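Local coordinates for phage-related protein (Bacillus cereus, PDB 4JG2), which is of unknown function but probably binds single-stranded DNA, as the related Enc34 phage protein does, at residues E120-G124 / H125-N129. Numbering follows the deposited sequence.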
ATOM      1  N   GLU A 120      10.758   5.579  14.426  1.00 14.85           N
ATOM      2  CA  GLU A 120      11.472   4.339  14.661  1.00 15.44           C
ATOM      3  C   GLU A 120      10.894   3.125  13.902  1.00 13.05           C
ATOM      4  O   GLU A 120      11.639   2.308  13.424  1.00 14.72           O
ATOM      5  CB  GLU A 120      11.686   4.091  16.138  1.00 19.18           C
ATOM      6  CG  GLU A 120      12.629   5.176  16.742  1.00 24.27           C
ATOM      7  CD  GLU A 120      14.077   5.301  16.193  1.00 25.89           C
ATOM      8  OE1 GLU A 120      14.716   4.294  16.009  1.00 22.66           O
ATOM      9  OE2 GLU A 120      14.587   6.466  16.071  1.00 44.82           O
ATOM     10  N   ALA A 121       9.561   3.065  13.703  1.00 13.59           N
ATOM     11  CA  ALA A 121       8.976   1.919  12.987  1.00 13.45           C
ATOM     12  C   ALA A 121       9.383   1.875  11.527  1.00 10.44           C
ATOM     13  O   ALA A 121       9.302   0.826  10.851  1.00 12.52           O
ATOM     14  CB  ALA A 121       7.445   1.914  13.032  1.00 14.86           C
ATOM     15  N   TYR A 122       9.726   3.040  10.956  1.00  9.11           N
ATOM     16  CA  TYR A 122      10.088   3.189   9.568  1.00  8.81           C
ATOM     17  C   TYR A 122      11.590   2.903   9.311  1.00  9.09           C
ATOM     18  O   TYR A 122      11.974   2.743   8.158  1.00  9.36           O
ATOM     19  CB  TYR A 122       9.699   4.572   9.056  1.00  8.90           C
ATOM     20  CG  TYR A 122       8.221   4.761   8.757  1.00  8.14           C
ATOM     21  CD1 TYR A 122       7.256   4.725   9.747  1.00  9.31           C
ATOM     22  CD2 TYR A 122       7.773   5.019   7.461  1.00 10.79           C
ATOM     23  CE1 TYR A 122       5.915   4.869   9.458  1.00  9.27           C
ATOM     24  CE2 TYR A 122       6.421   5.181   7.183  1.00  9.32           C
ATOM     25  CZ  TYR A 122       5.519   5.116   8.175  1.00  9.27           C
ATOM     26  OH  TYR A 122       4.167   5.291   7.883  1.00 11.13           O
ATOM     27  N   LYS A 123      12.410   2.949  10.358  1.00  9.82           N
ATOM     28  CA  LYS A 123      13.852   2.666  10.169  1.00  9.69           C
ATOM     29  C   LYS A 123      14.011   1.267   9.568  1.00  9.29           C
ATOM     30  O   LYS A 123      13.315   0.321   9.983  1.00 11.04           O
ATOM     31  CB  LYS A 123      14.627   2.822  11.461  1.00 13.35           C
ATOM     32  CG  LYS A 123      14.568   4.224  12.058  1.00 14.69           C
ATOM     33  CD  LYS A 123      15.015   5.358  11.099  1.00 22.35           C
ATOM     34  CE  LYS A 123      14.988   6.788  11.731  1.00 29.30           C
ATOM     35  NZ  LYS A 123      15.113   7.823  10.647  1.00 34.58           N
ATOM     36  N   GLY A 124      14.940   1.127   8.606  1.00 10.00           N
ATOM     37  CA  GLY A 124      15.153  -0.136   7.995  1.00  9.65           C
ATOM     38  C   GLY A 124      14.049  -0.619   7.072  1.00  9.12           C
ATOM     39  O   GLY A 124      14.076  -1.794   6.685  1.00  9.28           O
ATOM     40  N   HIS A 125      13.155   0.263   6.669  1.00  7.62           N
ATOM     41  CA  HIS A 125      12.055  -0.057   5.790  1.00  7.59           C
ATOM     42  C   HIS A 125      11.902   0.926   4.670  1.00  7.16           C
ATOM     43  O   HIS A 125      12.196   2.117   4.816  1.00  8.16           O
ATOM     44  CB  HIS A 125      10.718  -0.050   6.592  1.00  7.91           C
ATOM     45  CG  HIS A 125      10.591  -1.176   7.577  1.00  8.55           C
ATOM     46  ND1 HIS A 125      11.287  -1.227   8.746  1.00  9.85           N
ATOM     47  CD2 HIS A 125       9.853  -2.315   7.553  1.00  8.64           C
ATOM     48  CE1 HIS A 125      10.996  -2.339   9.383  1.00 10.82           C
ATOM     49  NE2 HIS A 125      10.120  -3.012   8.690  1.00 10.66           N
ATOM     50  N   TYR A 126      11.417   0.408   3.554  1.00  7.29           N
ATOM     51  CA  TYR A 126      10.760   1.223   2.544  1.00  7.12           C
ATOM     52  C   TYR A 126       9.269   1.285   2.966  1.00  7.34           C
ATOM     53  O   TYR A 126       8.796   0.475   3.783  1.00  8.16           O
ATOM     54  CB  TYR A 126      10.851   0.622   1.158  1.00  7.77           C
ATOM     55  CG  TYR A 126      12.269   0.648   0.573  1.00  9.15           C
ATOM     56  CD1 TYR A 126      12.791   1.838   0.071  1.00 11.04           C
ATOM     57  CD2 TYR A 126      13.037  -0.485   0.475  1.00 10.79           C
ATOM     58  CE1 TYR A 126      14.033   1.920  -0.498  1.00 13.02           C
ATOM     59  CE2 TYR A 126      14.300  -0.455  -0.083  1.00 12.78           C
ATOM     60  CZ  TYR A 126      14.800   0.761  -0.556  1.00 15.65           C
ATOM     61  OH  TYR A 126      16.057   0.804  -1.129  1.00 21.15           O
ATOM     62  N   PHE A 127       8.512   2.192   2.372  1.00  7.71           N
ATOM     63  CA  PHE A 127       7.095   2.246   2.607  1.00  7.90           C
ATOM     64  C   PHE A 127       6.371   2.644   1.361  1.00  7.79           C
ATOM     65  O   PHE A 127       6.877   3.400   0.508  1.00  8.05           O
ATOM     66  CB  PHE A 127       6.716   3.182   3.810  1.00 10.07           C
ATOM     67  CG  PHE A 127       6.983   4.639   3.651  1.00  9.09           C
ATOM     68  CD1 PHE A 127       5.981   5.548   3.294  1.00 11.10           C
ATOM     69  CD2 PHE A 127       8.253   5.138   3.894  1.00  9.30           C
ATOM     70  CE1 PHE A 127       6.240   6.883   3.265  1.00 12.23           C
ATOM     71  CE2 PHE A 127       8.482   6.511   3.847  1.00  9.99           C
ATOM     72  CZ  PHE A 127       7.476   7.398   3.514  1.00 11.15           C
ATOM     73  N   VAL A 128       5.109   2.209   1.273  0.50  7.47           N
ATOM     74  CA  VAL A 128       4.223   2.609   0.184  0.50  8.36           C
ATOM     75  C   VAL A 128       2.911   3.048   0.873  0.50  6.91           C
ATOM     76  O   VAL A 128       2.503   2.452   1.875  0.50  7.84           O
ATOM     77  CB  VAL A 128       3.984   1.472  -0.834  0.50 12.96           C
ATOM     78  CG1 VAL A 128       5.295   0.785  -1.205  0.50 10.76           C
ATOM     79  CG2 VAL A 128       3.035   0.434  -0.332  0.50 15.12           C
ATOM     80  N   ASN A 129       2.357   4.149   0.377  1.00  7.22           N
ATOM     81  CA  ASN A 129       1.076   4.664   0.798  1.00  7.45           C
ATOM     82  C   ASN A 129       0.023   4.106  -0.178  1.00  9.01           C
ATOM     83  O   ASN A 129      -0.057   4.599  -1.313  1.00 13.79           O
ATOM     84  CB  ASN A 129       1.071   6.156   0.870  1.00  9.44           C
ATOM     85  CG  ASN A 129       2.003   6.694   1.939  1.00 12.05           C
ATOM     86  OD1 ASN A 129       2.261   6.063   2.960  1.00 17.17           O
ATOM     87  ND2 ASN A 129       2.534   7.844   1.667  1.00 19.22           N
TER
HETATM   88  O   HOH W   1       3.132   7.189   5.730  1.00 34.43           O
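Y122 and H125 are the ends of a type II beta turn leading from a short helix-like bend at 120-122 into the strand starting at H125. The turn is closed by H125 N donating to Y122 O at 3.1 Å, a bent bond, while two residues earlier K123 N donates to E120 O. G124 sits at the third turn position with a positive phi, which glycine adopts without strain.

The imidazole of H125 adds a second bond to the turn. With CG anti to its carbonyl carbon (chi1 -69°), the ring folds back over the turn, and H125 ND1 donates to K123 O at 2.8 Å, nearly straight at 162°. That oxygen lies almost in the ring plane, whereas A121 O stands over one ring face, 3.5 Å from H125 ND1. Histidine suits this place because its near nitrogen reaches a carbonyl two residues earlier.

Further along the strand, F127 meets Y122 in a T-shaped pair: the CD2-CE2 edge of the tyrosine points at the phenylalanine face, planes at 78° and centroids 5.0 Å apart. Y122 CE2 lies above the face toward its rim, 3.6 Å from F127 CG. Tyrosine suits its place because its buried ring offers this edge while its OH bonds S47 OG and a water shared with N129 OD1; phenylalanine adds a flat apolar face with no polar group to satisfy. N129 OD1 also forms a hydrogen bond with S67 OG. Y122 also packs on L69 of neighbouring strand 63-71.

Bonding through ND1 means it carries a proton, so the imidazole is the ND1-H tautomer or, possibly, the cation, which nearby carbonyl oxygens would tend to stabilise. Polar bonds thus fix the turn; an aromatic edge and a water tie it to the sheet.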